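Auracyanin-B-2 (Chloroflexus aurantiacus, PDB 1QHQ) carries electrons through a type I blue copper site, probably as a soluble acceptor for the membrane-bound alternative complex III. Local coordinates at residues A[9-14]-A[40-45]; A[15-20]-A[35-40]; A[21-26]-A[55-60]; A[67-72]-A[117-122]; A[83-88]-A[94-99]. All blocks are in the same frame, centred on the assembly; numbering follows the deposited sequence.

Interaction 1: residues A[9-14]-A[40-45]; sequences NVVNET and NTVVRL
Val42 packs its isopropyl group against the Val11 methyl CG2, the Glu13 side chain and the carbonyl oxygens of Glu13 and Thr14, and it can be followed outward from its root. CB already lies 3.8 Å from Thr14 O. From there CG1, anti to the backbone N (chi1 -177°), reaches in among three groups: Thr14 O at 3.7 Å, Glu13 O at 3.8 Å, and Val11 CG2, also at 3.8 Å. The other methyl, CG2, turns to the Glu13 side chain, which crosses it at about a right angle; Val42 CG2 stands 4.0 Å from Glu13 CB and, in the modelled conformer, 3.8 Å from Glu13 OE1. Against a methyl that last approach can only be van der Waals contact; the carboxylate finds its charged partner in Arg111, through a salt bridge from OE1. Val42 is buried, while Glu13 and Thr14 lie at the surface, and the segment 9-14 therefore closes over the valine as a lid of irregular chain. Below that lid Val42 opens the strand 42-49, the middle strand of a three-stranded sheet in this cupredoxin. Val42 also leans on Thr109 and Arg111 of the antiparallel neighbour 104-111, and its backbone is hydrogen-bonded to Ala16, just ahead of strand 17-22.

Interaction 2: residues A[15-20]-A[35-40]; sequences PAQTVE and LSLPAN
Gln17 sets its CG anti to its own carbonyl carbon (chi1 -72°) and then runs extended (chi2 -173°), which carries the flat amide across to Leu37 and Pro38. There NE2 comes up against the proline ring, 3.2 Å from Pro38 CG, with Pro38 CD close behind. OE1 takes the other side of the job: it lies 3.9 Å from Leu37 CD2 and accepts a hydrogen bond from a water at 3.2 Å. The same water donates to Ser36 O at 2.7 Å and so ties the two strands together. Farther along, Val19 CG2 meets Leu35 CD2 at 3.9 Å, the two side chains meeting at a slant. Strands 17-20 and 35-38 run antiparallel at 173° but 9.6 Å apart, too far for backbone pairing; they belong to the two different sheets of the cupredoxin sandwich and face each other by side chains. Cutting Gln17 back to an alanine would probably leave the bridging water without its link to strand 17-22 and uncover the flank of Pro38. Chemically this is a mixed seam: beside the apolar contact of valine and leucine, the polar link between the sheets here runs through one water, from Gln17 OE1 to Ser36 O, while NE2 touches only the proline carbons.

Interaction 3: residues A[21-26]-A[55-60]; sequences VRAAPD and VQHNWV. With CU (copper (II) ion), chain B.
The His57 ring takes a water at its edge, in plane, on NE2, and the methyl of Ala23 approaches it obliquely, CB 3.6 Å from His57 CD2. The Trp59 indole is likewise met at a slant, by Val21 CG1, 4.2 Å from Trp59 CD1, the two side chains crossing at about a right angle. The contact runs from the copper site into the interior of the cupredoxin sandwich: His57 is one ligand of the type I blue copper site, with Cys122, His127 and Met132. Its two ring nitrogens divide the work. ND1 binds the copper at 2.0 Å, and NE2, turned toward the segment 21-26, donates a hydrogen bond to the water. Held by copper at one nitrogen and water at the other, the ring has little freedom to turn. The rings of His57 and His127 also meet, with their planes at about 60°. Deeper in the sandwich, Trp59 sits against Tyr120, while Leu35 helps to enclose it. Strand 17-22 thus delivers small apolar groups, first Val21 and then Ala23 just beyond its end, onto the tryptophan and the histidine. The water on NE2 is 2.8 Å from that nitrogen and donates to Ala24 O at 2.6 Å.

Interaction 4: residues A[67-72]-A[117-122]; sequences DVAAAV and TYLYIC. With CU (copper (II) ion), chain B; SO4 (sulfate ion), chain E.
One sulfate oxygen, O1, is caught at the start of the helix where Ala69 goes on to meet Leu119 and Ile121: Val68 N donates to it at 2.7 Å, with an N-H...O angle of 156°. Asp67 N lies 2.9 Å from the same oxygen, and Gly65 N bonds the sulfate as well. The ion, probably from the crystallisation liquor, occupies the N-terminal end of helix 66-77, where the helix dipole would be expected to welcome an anion. At the next residue the character changes. Ala69 CB points at strand 116-121 and rests between two side chains, 3.9 Å from Leu119 CD1 and 4.0 Å from Ile121 CG2. Ile121 has CG1 between the backbone N and the carbonyl carbon (chi1 63°), which, with the chain extended beyond CG1, brings CD1 within 3.6 Å of Ala69 O and leaves CG2 for the methyl. Helix and strand therefore touch through an alanine, whose short side chain lets their backbones come close, the CA atoms of Ala69 and Leu119 being 7.0 Å apart. Directly after Ile121, Cys122 binds the copper through SG at 2.2 Å. Apolar contact thus anchors the helix on the strand that leads directly into the metal's thiolate ligand, while polar backbone groups are left for the anion at the helix start.

Interaction 5: residues A[83-88]-A[94-99]; sequences LFVPPP and LAWTAM
Pro86 lies flat over one face of the Trp96 indole. Its CB stands 3.7 Å from the centroid of the six-membered ring and only 6° off the ring normal, a CH-pi contact, while CD reaches across to the five-membered ring, 3.8 Å from Trp96 CG. The indole gets there because Trp96 CG is lodged between the backbone N and the carbonyl carbon (chi1 61°), with the indole turned roughly square to the plane of CA, CB and CG. Farther round, Pro88 CA lies at the rim of the ring, near its plane, and Pro86 O comes within 3.2 Å of Trp96 CZ2. NE1 is hydrogen-bonded to Ala4 O, outside the two segments. In the cupredoxin sandwich Trp96 ends the outermost strand 93-96, just after a classic beta bulge in which Leu94 and Ala95 both face Leu61, and residues 83-88 belong to the loop that links helix 66-77 to this strand. Swapping Trp96 for an alanine would probably strip Pro86 of the aromatic face it packs on and leave Ala4 O without its indole donor. Beyond the strand, Met99 sends CG anti to the backbone N (chi1 -175°), then bends back at chi2 and chi3, curling round Leu83 O with CG at 3.2 Å and CE at 3.3 Å. Val85 CG1 fills in beside it, 4.0 Å from Met99 CB.

How the interactions relate
Interactions 3 and 4 meet at the copper, supplying His57 and Cys122, and Val60 O takes a backbone hydrogen bond from Ile121 N at 2.8 Å. Interaction 5 stands next to them: the Met99 side chain is about 6 Å from the metal, Met99 SD lies 3.4 Å from His57 C, and Trp59 O pairs with Thr97 N at 2.9 Å. At the far end of the sandwich, interactions 1 and 2 share Asn40, and Val42 O is 2.7 Å from Ala16 N. Leu35 bridges the halves, its CD1 packing 3.6 Å from Tyr120 CE1. Asn9 N to Leu94 O, 2.8 Å, joins interaction 1 to interaction 5.

Interaction 1: residues A[9-14]-A[40-45]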
# COMPACT_ATOMS: atom_id res chain seq x y z
N ASN A 9 -6.64 2.93 9.20
CA ASN A 9 -6.13 2.11 10.30
C ASN A 9 -4.76 2.55 10.79
O ASN A 9 -4.14 1.84 11.58
CB ASN A 9 -6.07 0.65 9.82
CG ASN A 9 -7.48 0.03 9.78
OD1 ASN A 9 -8.48 0.68 9.49
ND2 ASN A 9 -7.53 -1.27 10.06
N VAL A 10 -4.28 3.70 10.32
CA VAL A 10 -2.97 4.19 10.83
C VAL A 10 -3.03 4.46 12.31
O VAL A 10 -4.04 5.01 12.78
CB VAL A 10 -2.57 5.47 10.08
CG1 VAL A 10 -1.39 6.17 10.70
CG2 VAL A 10 -2.21 5.03 8.65
N VAL A 11 -2.00 4.05 13.04
CA VAL A 11 -1.96 4.32 14.49
C VAL A 11 -0.55 4.76 14.85
O VAL A 11 0.44 4.38 14.21
CB VAL A 11 -2.35 3.11 15.34
CG1 VAL A 11 -3.82 2.76 15.27
CG2 VAL A 11 -1.49 1.90 15.05
N ASN A 12 -0.44 5.59 15.89
CA ASN A 12 0.85 5.95 16.47
C ASN A 12 1.10 5.07 17.68
O ASN A 12 0.92 5.42 18.85
CB ASN A 12 0.84 7.44 16.86
CG ASN A 12 1.23 8.33 15.68
OD1 ASN A 12 2.12 7.96 14.93
ND2 ASN A 12 0.59 9.47 15.51
N GLU A 13 1.40 3.80 17.40
CA GLU A 13 1.65 2.79 18.40
C GLU A 13 2.92 2.02 18.06
O GLU A 13 3.31 1.97 16.88
CB GLU A 13 0.48 1.78 18.47
CG GLU A 13 -0.75 2.45 19.08
CD GLU A 13 -1.95 1.53 19.18
OE1 GLU A 13 -1.84 0.50 19.87
OE2 GLU A 13 -3.02 1.92 18.70
N THR A 14 3.52 1.41 19.06
CA THR A 14 4.74 0.62 18.80
C THR A 14 4.32 -0.64 18.05
O THR A 14 3.37 -1.33 18.41
CB THR A 14 5.44 0.28 20.11
OG1 THR A 14 6.21 -0.93 19.95
CG2 THR A 14 4.48 0.10 21.25
N ASN A 40 -5.91 -7.49 14.00
CA ASN A 40 -5.96 -6.55 15.12
C ASN A 40 -4.63 -6.40 15.80
O ASN A 40 -4.48 -6.33 17.03
CB ASN A 40 -7.04 -7.02 16.13
CG ASN A 40 -7.30 -5.96 17.19
OD1 ASN A 40 -7.36 -4.77 16.89
ND2 ASN A 40 -7.43 -6.37 18.45
N THR A 41 -3.55 -6.27 15.01
CA THR A 41 -2.20 -6.16 15.45
C THR A 41 -1.53 -4.93 14.82
O THR A 41 -1.83 -4.61 13.66
CB THR A 41 -1.37 -7.41 14.96
OG1 THR A 41 -2.01 -8.57 15.56
CG2 THR A 41 0.04 -7.30 15.43
N VAL A 42 -0.72 -4.23 15.58
CA VAL A 42 -0.00 -3.06 15.03
C VAL A 42 1.22 -3.55 14.26
O VAL A 42 2.08 -4.26 14.79
CB VAL A 42 0.45 -2.08 16.10
CG1 VAL A 42 1.14 -0.85 15.50
CG2 VAL A 42 -0.77 -1.64 16.93
N VAL A 43 1.26 -3.14 12.98
CA VAL A 43 2.38 -3.57 12.12
C VAL A 43 3.01 -2.35 11.47
O VAL A 43 2.28 -1.44 11.08
CB VAL A 43 1.89 -4.51 10.99
CG1 VAL A 43 2.98 -4.81 10.00
CG2 VAL A 43 1.29 -5.77 11.60
N ARG A 44 4.33 -2.30 11.41
CA ARG A 44 5.00 -1.34 10.55
C ARG A 44 5.41 -2.02 9.25
O ARG A 44 6.17 -2.97 9.23
CB ARG A 44 6.23 -0.69 11.21
CG ARG A 44 6.70 0.51 10.28
CD ARG A 44 7.98 1.08 10.86
NE ARG A 44 9.10 0.18 10.71
CZ ARG A 44 9.97 -0.29 11.53
NH1 ARG A 44 9.96 0.11 12.84
NH2 ARG A 44 10.90 -1.17 11.17
N LEU A 45 4.87 -1.45 8.13
CA LEU A 45 5.24 -1.98 6.83
C LEU A 45 6.30 -1.03 6.21
O LEU A 45 6.09 0.19 6.22
CB LEU A 45 3.99 -1.97 5.92
CG LEU A 45 4.17 -2.58 4.53
CD1 LEU A 45 2.84 -3.01 3.95
CD2 LEU A 45 4.85 -1.58 3.59

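Interaction 2: residues A[15-20]-A[35-40]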
# COMPACT_ATOMS: atom_id res chain seq x y z
N PRO A 15 5.02 -0.94 16.95
CA PRO A 15 4.67 -2.10 16.16
C PRO A 15 4.90 -3.40 16.92
O PRO A 15 5.93 -3.55 17.56
CB PRO A 15 5.56 -1.99 14.94
CG PRO A 15 6.47 -0.87 15.13
CD PRO A 15 6.15 -0.18 16.41
N ALA A 16 3.98 -4.33 16.74
CA ALA A 16 4.16 -5.69 17.28
C ALA A 16 4.93 -6.54 16.29
O ALA A 16 5.52 -7.59 16.59
CB ALA A 16 2.83 -6.32 17.59
N GLN A 17 4.84 -6.15 15.01
CA GLN A 17 5.52 -6.83 13.94
C GLN A 17 5.95 -5.77 12.90
O GLN A 17 5.35 -4.71 12.85
CB GLN A 17 4.62 -7.83 13.20
CG GLN A 17 4.30 -9.07 14.01
CD GLN A 17 3.56 -10.13 13.25
OE1 GLN A 17 3.77 -10.41 12.06
NE2 GLN A 17 2.64 -10.78 13.95
N THR A 18 7.02 -6.10 12.18
CA THR A 18 7.34 -5.24 11.02
C THR A 18 7.47 -6.16 9.80
O THR A 18 7.76 -7.35 9.93
CB THR A 18 8.63 -4.45 11.15
OG1 THR A 18 9.75 -5.36 11.15
CG2 THR A 18 8.69 -3.68 12.48
N VAL A 19 7.16 -5.60 8.64
CA VAL A 19 7.28 -6.45 7.42
C VAL A 19 7.87 -5.59 6.29
O VAL A 19 7.49 -4.43 6.17
CB VAL A 19 5.93 -7.02 7.02
CG1 VAL A 19 4.89 -5.92 6.83
CG2 VAL A 19 6.03 -7.81 5.69
N GLU A 20 8.77 -6.17 5.53
CA GLU A 20 9.42 -5.44 4.42
C GLU A 20 8.71 -5.77 3.10
O GLU A 20 8.49 -6.94 2.83
CB GLU A 20 10.86 -5.98 4.25
CG GLU A 20 11.90 -5.24 5.03
CD GLU A 20 12.76 -4.30 4.21
OE1 GLU A 20 13.16 -4.63 3.07
OE2 GLU A 20 13.08 -3.21 4.73
N LEU A 35 1.11 -11.41 1.31
CA LEU A 35 1.56 -11.11 2.67
C LEU A 35 0.56 -11.82 3.62
O LEU A 35 -0.56 -12.04 3.22
CB LEU A 35 1.47 -9.60 2.94
CG LEU A 35 2.54 -8.75 2.21
CD1 LEU A 35 2.29 -7.27 2.43
CD2 LEU A 35 3.94 -9.13 2.66
N SER A 36 1.06 -12.03 4.84
CA SER A 36 0.18 -12.66 5.85
C SER A 36 0.43 -11.94 7.18
O SER A 36 1.60 -11.83 7.56
CB SER A 36 0.70 -14.12 5.99
OG SER A 36 -0.10 -14.90 6.79
N LEU A 37 -0.60 -11.54 7.89
CA LEU A 37 -0.38 -10.91 9.23
C LEU A 37 -1.57 -11.34 10.10
O LEU A 37 -2.68 -11.51 9.63
CB LEU A 37 -0.42 -9.39 9.05
CG LEU A 37 0.70 -8.72 8.23
CD1 LEU A 37 0.30 -7.28 7.95
CD2 LEU A 37 2.00 -8.79 9.04
N PRO A 38 -1.35 -11.31 11.42
CA PRO A 38 -2.47 -11.57 12.34
C PRO A 38 -3.40 -10.39 12.38
O PRO A 38 -2.95 -9.25 12.17
CB PRO A 38 -1.76 -11.79 13.67
CG PRO A 38 -0.50 -10.99 13.57
CD PRO A 38 -0.09 -11.08 12.09
N ALA A 39 -4.65 -10.61 12.74
CA ALA A 39 -5.66 -9.58 12.86
C ALA A 39 -5.42 -8.69 14.10
O ALA A 39 -4.80 -9.13 15.05
CB ALA A 39 -7.06 -10.20 12.98
N ASN A 40 -5.91 -7.49 14.00
CA ASN A 40 -5.96 -6.55 15.12
C ASN A 40 -4.63 -6.40 15.80
O ASN A 40 -4.48 -6.33 17.03
CB ASN A 40 -7.04 -7.02 16.13
CG ASN A 40 -7.30 -5.96 17.19
OD1 ASN A 40 -7.36 -4.77 16.89
ND2 ASN A 40 -7.43 -6.37 18.45
O HOH W 1 3.23 -12.36 9.63

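Interaction 3: residues A[21-26]-A[55-60]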
# COMPACT_ATOMS: atom_id res chain seq x y z
N VAL A 21 8.42 -4.74 2.33
CA VAL A 21 7.96 -5.01 0.93
C VAL A 21 8.95 -4.30 0.01
O VAL A 21 9.37 -3.19 0.34
CB VAL A 21 6.55 -4.46 0.73
CG1 VAL A 21 6.15 -4.44 -0.74
CG2 VAL A 21 5.56 -5.29 1.54
N ARG A 22 9.24 -4.91 -1.12
CA ARG A 22 10.15 -4.28 -2.08
C ARG A 22 9.40 -4.22 -3.45
O ARG A 22 8.55 -5.06 -3.70
CB ARG A 22 11.45 -5.03 -2.31
CG ARG A 22 12.20 -5.48 -1.10
CD ARG A 22 13.42 -4.69 -0.73
NE ARG A 22 14.03 -5.20 0.52
CZ ARG A 22 15.31 -5.51 0.66
NH1 ARG A 22 16.16 -5.36 -0.35
NH2 ARG A 22 15.77 -5.97 1.83
N ALA A 23 9.91 -3.32 -4.27
CA ALA A 23 9.41 -3.26 -5.66
C ALA A 23 10.16 -4.27 -6.50
O ALA A 23 11.30 -4.66 -6.18
CB ALA A 23 9.63 -1.85 -6.19
N ALA A 24 9.50 -4.79 -7.55
CA ALA A 24 10.32 -5.56 -8.54
C ALA A 24 11.28 -4.53 -9.18
O ALA A 24 10.89 -3.37 -9.34
CB ALA A 24 9.40 -6.12 -9.61
N PRO A 25 12.49 -4.93 -9.46
CA PRO A 25 13.50 -4.01 -9.98
C PRO A 25 13.24 -3.66 -11.43
O PRO A 25 13.54 -2.52 -11.83
CB PRO A 25 14.80 -4.75 -9.78
CG PRO A 25 14.44 -6.19 -9.87
CD PRO A 25 13.03 -6.29 -9.27
N ASP A 26 12.64 -4.56 -12.18
CA ASP A 26 12.47 -4.37 -13.63
C ASP A 26 11.04 -4.52 -14.10
O ASP A 26 10.77 -4.68 -15.31
CB ASP A 26 13.37 -5.39 -14.37
CG ASP A 26 14.85 -5.05 -14.13
OD1 ASP A 26 15.20 -3.88 -14.38
OD2 ASP A 26 15.57 -5.89 -13.56
N VAL A 55 11.18 4.58 -11.62
CA VAL A 55 9.76 4.79 -11.45
C VAL A 55 9.29 4.86 -10.00
O VAL A 55 9.91 4.29 -9.10
CB VAL A 55 8.94 3.73 -12.24
CG1 VAL A 55 8.90 2.41 -11.49
CG2 VAL A 55 7.55 4.27 -12.55
N GLN A 56 8.27 5.63 -9.77
CA GLN A 56 7.62 5.81 -8.49
C GLN A 56 6.65 4.68 -8.15
O GLN A 56 6.00 4.14 -9.01
CB GLN A 56 6.85 7.12 -8.48
CG GLN A 56 7.78 8.33 -8.53
CD GLN A 56 7.02 9.57 -8.97
OE1 GLN A 56 6.59 9.63 -10.15
NE2 GLN A 56 6.79 10.49 -8.08
N HIS A 57 6.48 4.45 -6.82
CA HIS A 57 5.58 3.41 -6.35
C HIS A 57 5.16 3.69 -4.89
O HIS A 57 5.88 4.31 -4.13
CB HIS A 57 6.28 2.06 -6.28
CG HIS A 57 6.72 1.40 -7.55
ND1 HIS A 57 5.82 1.07 -8.55
CD2 HIS A 57 7.90 0.85 -7.89
CE1 HIS A 57 6.47 0.40 -9.49
NE2 HIS A 57 7.74 0.26 -9.13
N ASN A 58 3.96 3.17 -4.59
CA ASN A 58 3.53 3.24 -3.17
C ASN A 58 2.94 1.86 -2.86
O ASN A 58 2.94 0.95 -3.63
CB ASN A 58 2.61 4.34 -2.85
CG ASN A 58 1.22 4.27 -3.41
OD1 ASN A 58 0.99 3.38 -4.25
ND2 ASN A 58 0.31 5.13 -3.00
N TRP A 59 2.59 1.69 -1.57
CA TRP A 59 1.92 0.47 -1.09
C TRP A 59 0.62 0.91 -0.43
O TRP A 59 0.64 1.77 0.50
CB TRP A 59 2.81 -0.29 -0.14
CG TRP A 59 2.21 -1.57 0.40
CD1 TRP A 59 2.37 -2.80 -0.15
CD2 TRP A 59 1.42 -1.74 1.58
NE1 TRP A 59 1.72 -3.76 0.63
CE2 TRP A 59 1.11 -3.09 1.66
CE3 TRP A 59 0.95 -0.85 2.55
CZ2 TRP A 59 0.38 -3.63 2.74
CZ3 TRP A 59 0.18 -1.38 3.61
CH2 TRP A 59 -0.11 -2.73 3.66
N VAL A 60 -0.48 0.37 -0.90
CA VAL A 60 -1.81 0.77 -0.45
C VAL A 60 -2.66 -0.46 -0.12
O VAL A 60 -2.92 -1.27 -0.96
CB VAL A 60 -2.60 1.59 -1.50
CG1 VAL A 60 -3.94 2.06 -0.92
CG2 VAL A 60 -1.78 2.81 -1.91
CU CU B . 3.83 1.39 -8.62
O HOH W 2 9.64 -1.35 -10.43

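Interaction 4: residues A[67-72]-A[117-122]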
# COMPACT_ATOMS: atom_id res chain seq x y z
N ASP A 67 -12.92 -4.66 -6.78
CA ASP A 67 -13.87 -3.56 -6.91
C ASP A 67 -13.54 -2.41 -6.00
O ASP A 67 -13.52 -1.24 -6.38
CB ASP A 67 -15.30 -4.06 -6.62
CG ASP A 67 -15.84 -4.89 -7.78
OD1 ASP A 67 -15.17 -4.98 -8.83
OD2 ASP A 67 -16.95 -5.45 -7.62
N VAL A 68 -13.18 -2.75 -4.75
CA VAL A 68 -12.76 -1.70 -3.80
C VAL A 68 -11.42 -1.11 -4.23
O VAL A 68 -11.23 0.13 -4.21
CB VAL A 68 -12.70 -2.32 -2.40
CG1 VAL A 68 -11.94 -1.49 -1.40
CG2 VAL A 68 -14.15 -2.55 -1.90
N ALA A 69 -10.53 -1.94 -4.72
CA ALA A 69 -9.21 -1.50 -5.17
C ALA A 69 -9.33 -0.50 -6.30
O ALA A 69 -8.57 0.45 -6.39
CB ALA A 69 -8.32 -2.67 -5.55
N ALA A 70 -10.25 -0.78 -7.24
CA ALA A 70 -10.45 0.12 -8.38
C ALA A 70 -10.96 1.46 -7.91
O ALA A 70 -10.48 2.50 -8.38
CB ALA A 70 -11.42 -0.53 -9.36
N ALA A 71 -11.84 1.47 -6.92
CA ALA A 71 -12.36 2.69 -6.34
C ALA A 71 -11.25 3.51 -5.68
O ALA A 71 -11.13 4.70 -5.95
CB ALA A 71 -13.49 2.46 -5.36
N VAL A 72 -10.45 2.86 -4.83
CA VAL A 72 -9.34 3.56 -4.19
C VAL A 72 -8.34 4.02 -5.26
O VAL A 72 -7.88 5.17 -5.19
CB VAL A 72 -8.62 2.73 -3.12
CG1 VAL A 72 -7.43 3.48 -2.54
CG2 VAL A 72 -9.58 2.31 -2.01
N THR A 117 -9.33 -11.52 3.70
CA THR A 117 -8.37 -11.36 2.58
C THR A 117 -8.61 -9.98 1.96
O THR A 117 -9.69 -9.46 1.83
CB THR A 117 -8.64 -12.45 1.55
OG1 THR A 117 -8.37 -13.72 2.15
CG2 THR A 117 -7.76 -12.31 0.31
N TYR A 118 -7.47 -9.32 1.69
CA TYR A 118 -7.49 -7.91 1.33
C TYR A 118 -6.42 -7.67 0.24
O TYR A 118 -5.34 -8.26 0.33
CB TYR A 118 -7.05 -7.06 2.55
CG TYR A 118 -7.95 -7.24 3.75
CD1 TYR A 118 -7.70 -8.25 4.68
CD2 TYR A 118 -8.96 -6.33 3.99
CE1 TYR A 118 -8.55 -8.38 5.78
CE2 TYR A 118 -9.76 -6.42 5.12
CZ TYR A 118 -9.55 -7.48 5.97
OH TYR A 118 -10.36 -7.58 7.11
N LEU A 119 -6.74 -6.84 -0.72
CA LEU A 119 -5.69 -6.52 -1.71
C LEU A 119 -4.84 -5.36 -1.20
O LEU A 119 -5.35 -4.43 -0.58
CB LEU A 119 -6.33 -6.06 -3.03
CG LEU A 119 -6.92 -7.14 -3.92
CD1 LEU A 119 -7.50 -6.47 -5.18
CD2 LEU A 119 -5.90 -8.18 -4.31
N TYR A 120 -3.57 -5.41 -1.59
CA TYR A 120 -2.72 -4.22 -1.52
C TYR A 120 -2.33 -3.90 -3.00
O TYR A 120 -2.21 -4.84 -3.79
CB TYR A 120 -1.51 -4.34 -0.67
CG TYR A 120 -0.60 -5.52 -0.89
CD1 TYR A 120 -0.84 -6.73 -0.17
CD2 TYR A 120 0.50 -5.48 -1.75
CE1 TYR A 120 0.02 -7.77 -0.32
CE2 TYR A 120 1.33 -6.55 -1.90
CZ TYR A 120 1.10 -7.72 -1.18
OH TYR A 120 1.91 -8.80 -1.34
N ILE A 121 -2.27 -2.63 -3.30
CA ILE A 121 -1.98 -2.21 -4.68
C ILE A 121 -1.01 -1.04 -4.62
O ILE A 121 -0.74 -0.43 -3.59
CB ILE A 121 -3.26 -1.69 -5.41
CG1 ILE A 121 -3.83 -0.47 -4.75
CG2 ILE A 121 -4.29 -2.83 -5.48
CD1 ILE A 121 -5.12 0.09 -5.38
N CYS A 122 -0.53 -0.66 -5.81
CA CYS A 122 0.18 0.60 -5.97
C CYS A 122 -0.79 1.54 -6.72
O CYS A 122 -1.46 1.05 -7.64
CB CYS A 122 1.45 0.41 -6.75
SG CYS A 122 2.25 1.98 -7.22
CU CU B . 3.83 1.39 -8.62
S SO4 E . -14.77 -6.26 -3.49
O1 SO4 E . -13.89 -5.23 -4.11
O2 SO4 E . -16.20 -5.80 -3.53
O3 SO4 E . -14.39 -6.43 -2.03
O4 SO4 E . -14.62 -7.56 -4.20

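Interaction 5: residues A[83-88]-A[94-99]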
# COMPACT_ATOMS: atom_id res chain seq x y z
N LEU A 83 1.02 13.44 -5.74
CA LEU A 83 1.72 12.35 -6.40
C LEU A 83 0.98 11.02 -6.24
O LEU A 83 1.59 9.93 -6.37
CB LEU A 83 3.15 12.23 -5.88
CG LEU A 83 4.13 13.30 -6.44
CD1 LEU A 83 5.49 13.13 -5.80
CD2 LEU A 83 4.24 13.09 -7.96
N PHE A 84 -0.33 11.09 -6.39
CA PHE A 84 -1.18 9.96 -6.69
C PHE A 84 -1.32 8.98 -5.53
O PHE A 84 -1.56 7.78 -5.75
CB PHE A 84 -0.73 9.26 -7.98
CG PHE A 84 -0.70 10.18 -9.19
CD1 PHE A 84 -1.86 10.60 -9.79
CD2 PHE A 84 0.52 10.61 -9.68
CE1 PHE A 84 -1.82 11.45 -10.89
CE2 PHE A 84 0.57 11.46 -10.78
CZ PHE A 84 -0.60 11.85 -11.40
N VAL A 85 -1.15 9.47 -4.30
CA VAL A 85 -1.52 8.63 -3.14
C VAL A 85 -3.04 8.80 -3.00
O VAL A 85 -3.60 9.77 -3.52
CB VAL A 85 -0.88 9.12 -1.83
CG1 VAL A 85 0.63 8.90 -1.86
CG2 VAL A 85 -1.20 10.59 -1.57
N PRO A 86 -3.71 7.88 -2.34
CA PRO A 86 -5.12 8.09 -2.01
C PRO A 86 -5.24 9.37 -1.21
O PRO A 86 -4.40 9.68 -0.37
CB PRO A 86 -5.44 6.88 -1.10
CG PRO A 86 -4.44 5.85 -1.49
CD PRO A 86 -3.15 6.63 -1.78
N PRO A 87 -6.25 10.19 -1.49
CA PRO A 87 -6.56 11.35 -0.68
C PRO A 87 -6.88 10.91 0.75
O PRO A 87 -7.34 9.79 0.96
CB PRO A 87 -7.82 11.92 -1.34
CG PRO A 87 -7.69 11.49 -2.77
CD PRO A 87 -7.14 10.07 -2.67
N PRO A 88 -6.62 11.79 1.69
CA PRO A 88 -6.93 11.49 3.10
C PRO A 88 -8.42 11.17 3.19
O PRO A 88 -9.21 11.67 2.37
CB PRO A 88 -6.59 12.75 3.83
CG PRO A 88 -5.89 13.65 2.90
CD PRO A 88 -6.07 13.13 1.51
N LEU A 94 -7.26 1.33 3.92
CA LEU A 94 -6.86 1.03 5.28
C LEU A 94 -5.53 1.65 5.68
O LEU A 94 -5.36 2.09 6.81
CB LEU A 94 -6.80 -0.48 5.51
CG LEU A 94 -8.10 -1.26 5.33
CD1 LEU A 94 -7.89 -2.74 5.55
CD2 LEU A 94 -9.15 -0.73 6.30
N ALA A 95 -4.58 1.66 4.76
CA ALA A 95 -3.25 2.18 5.02
C ALA A 95 -2.49 2.38 3.70
O ALA A 95 -2.65 1.60 2.77
CB ALA A 95 -2.43 1.13 5.84
N TRP A 96 -1.62 3.39 3.69
CA TRP A 96 -0.74 3.54 2.52
C TRP A 96 0.56 4.22 2.95
O TRP A 96 0.58 5.00 3.91
CB TRP A 96 -1.37 4.30 1.38
CG TRP A 96 -1.79 5.70 1.66
CD1 TRP A 96 -1.04 6.84 1.49
CD2 TRP A 96 -3.09 6.15 2.09
NE1 TRP A 96 -1.76 7.94 1.88
CE2 TRP A 96 -3.05 7.56 2.16
CE3 TRP A 96 -4.29 5.49 2.37
CZ2 TRP A 96 -4.16 8.31 2.50
CZ3 TRP A 96 -5.41 6.24 2.69
CH2 TRP A 96 -5.33 7.64 2.79
N THR A 97 1.61 3.94 2.19
CA THR A 97 2.86 4.70 2.32
C THR A 97 2.73 5.93 1.39
O THR A 97 1.93 5.89 0.45
CB THR A 97 4.08 3.93 1.85
OG1 THR A 97 3.98 3.67 0.42
CG2 THR A 97 4.23 2.57 2.50
N ALA A 98 3.62 6.87 1.60
CA ALA A 98 3.82 7.94 0.62
C ALA A 98 4.23 7.29 -0.72
O ALA A 98 4.65 6.16 -0.83
CB ALA A 98 4.97 8.82 1.11
N MET A 99 4.14 8.15 -1.75
CA MET A 99 4.60 7.73 -3.09
C MET A 99 6.11 7.96 -3.16
O MET A 99 6.55 9.07 -2.85
CB MET A 99 3.86 8.59 -4.12
CG MET A 99 4.16 8.14 -5.55
SD MET A 99 3.57 6.49 -5.90
CE MET A 99 1.82 6.69 -5.84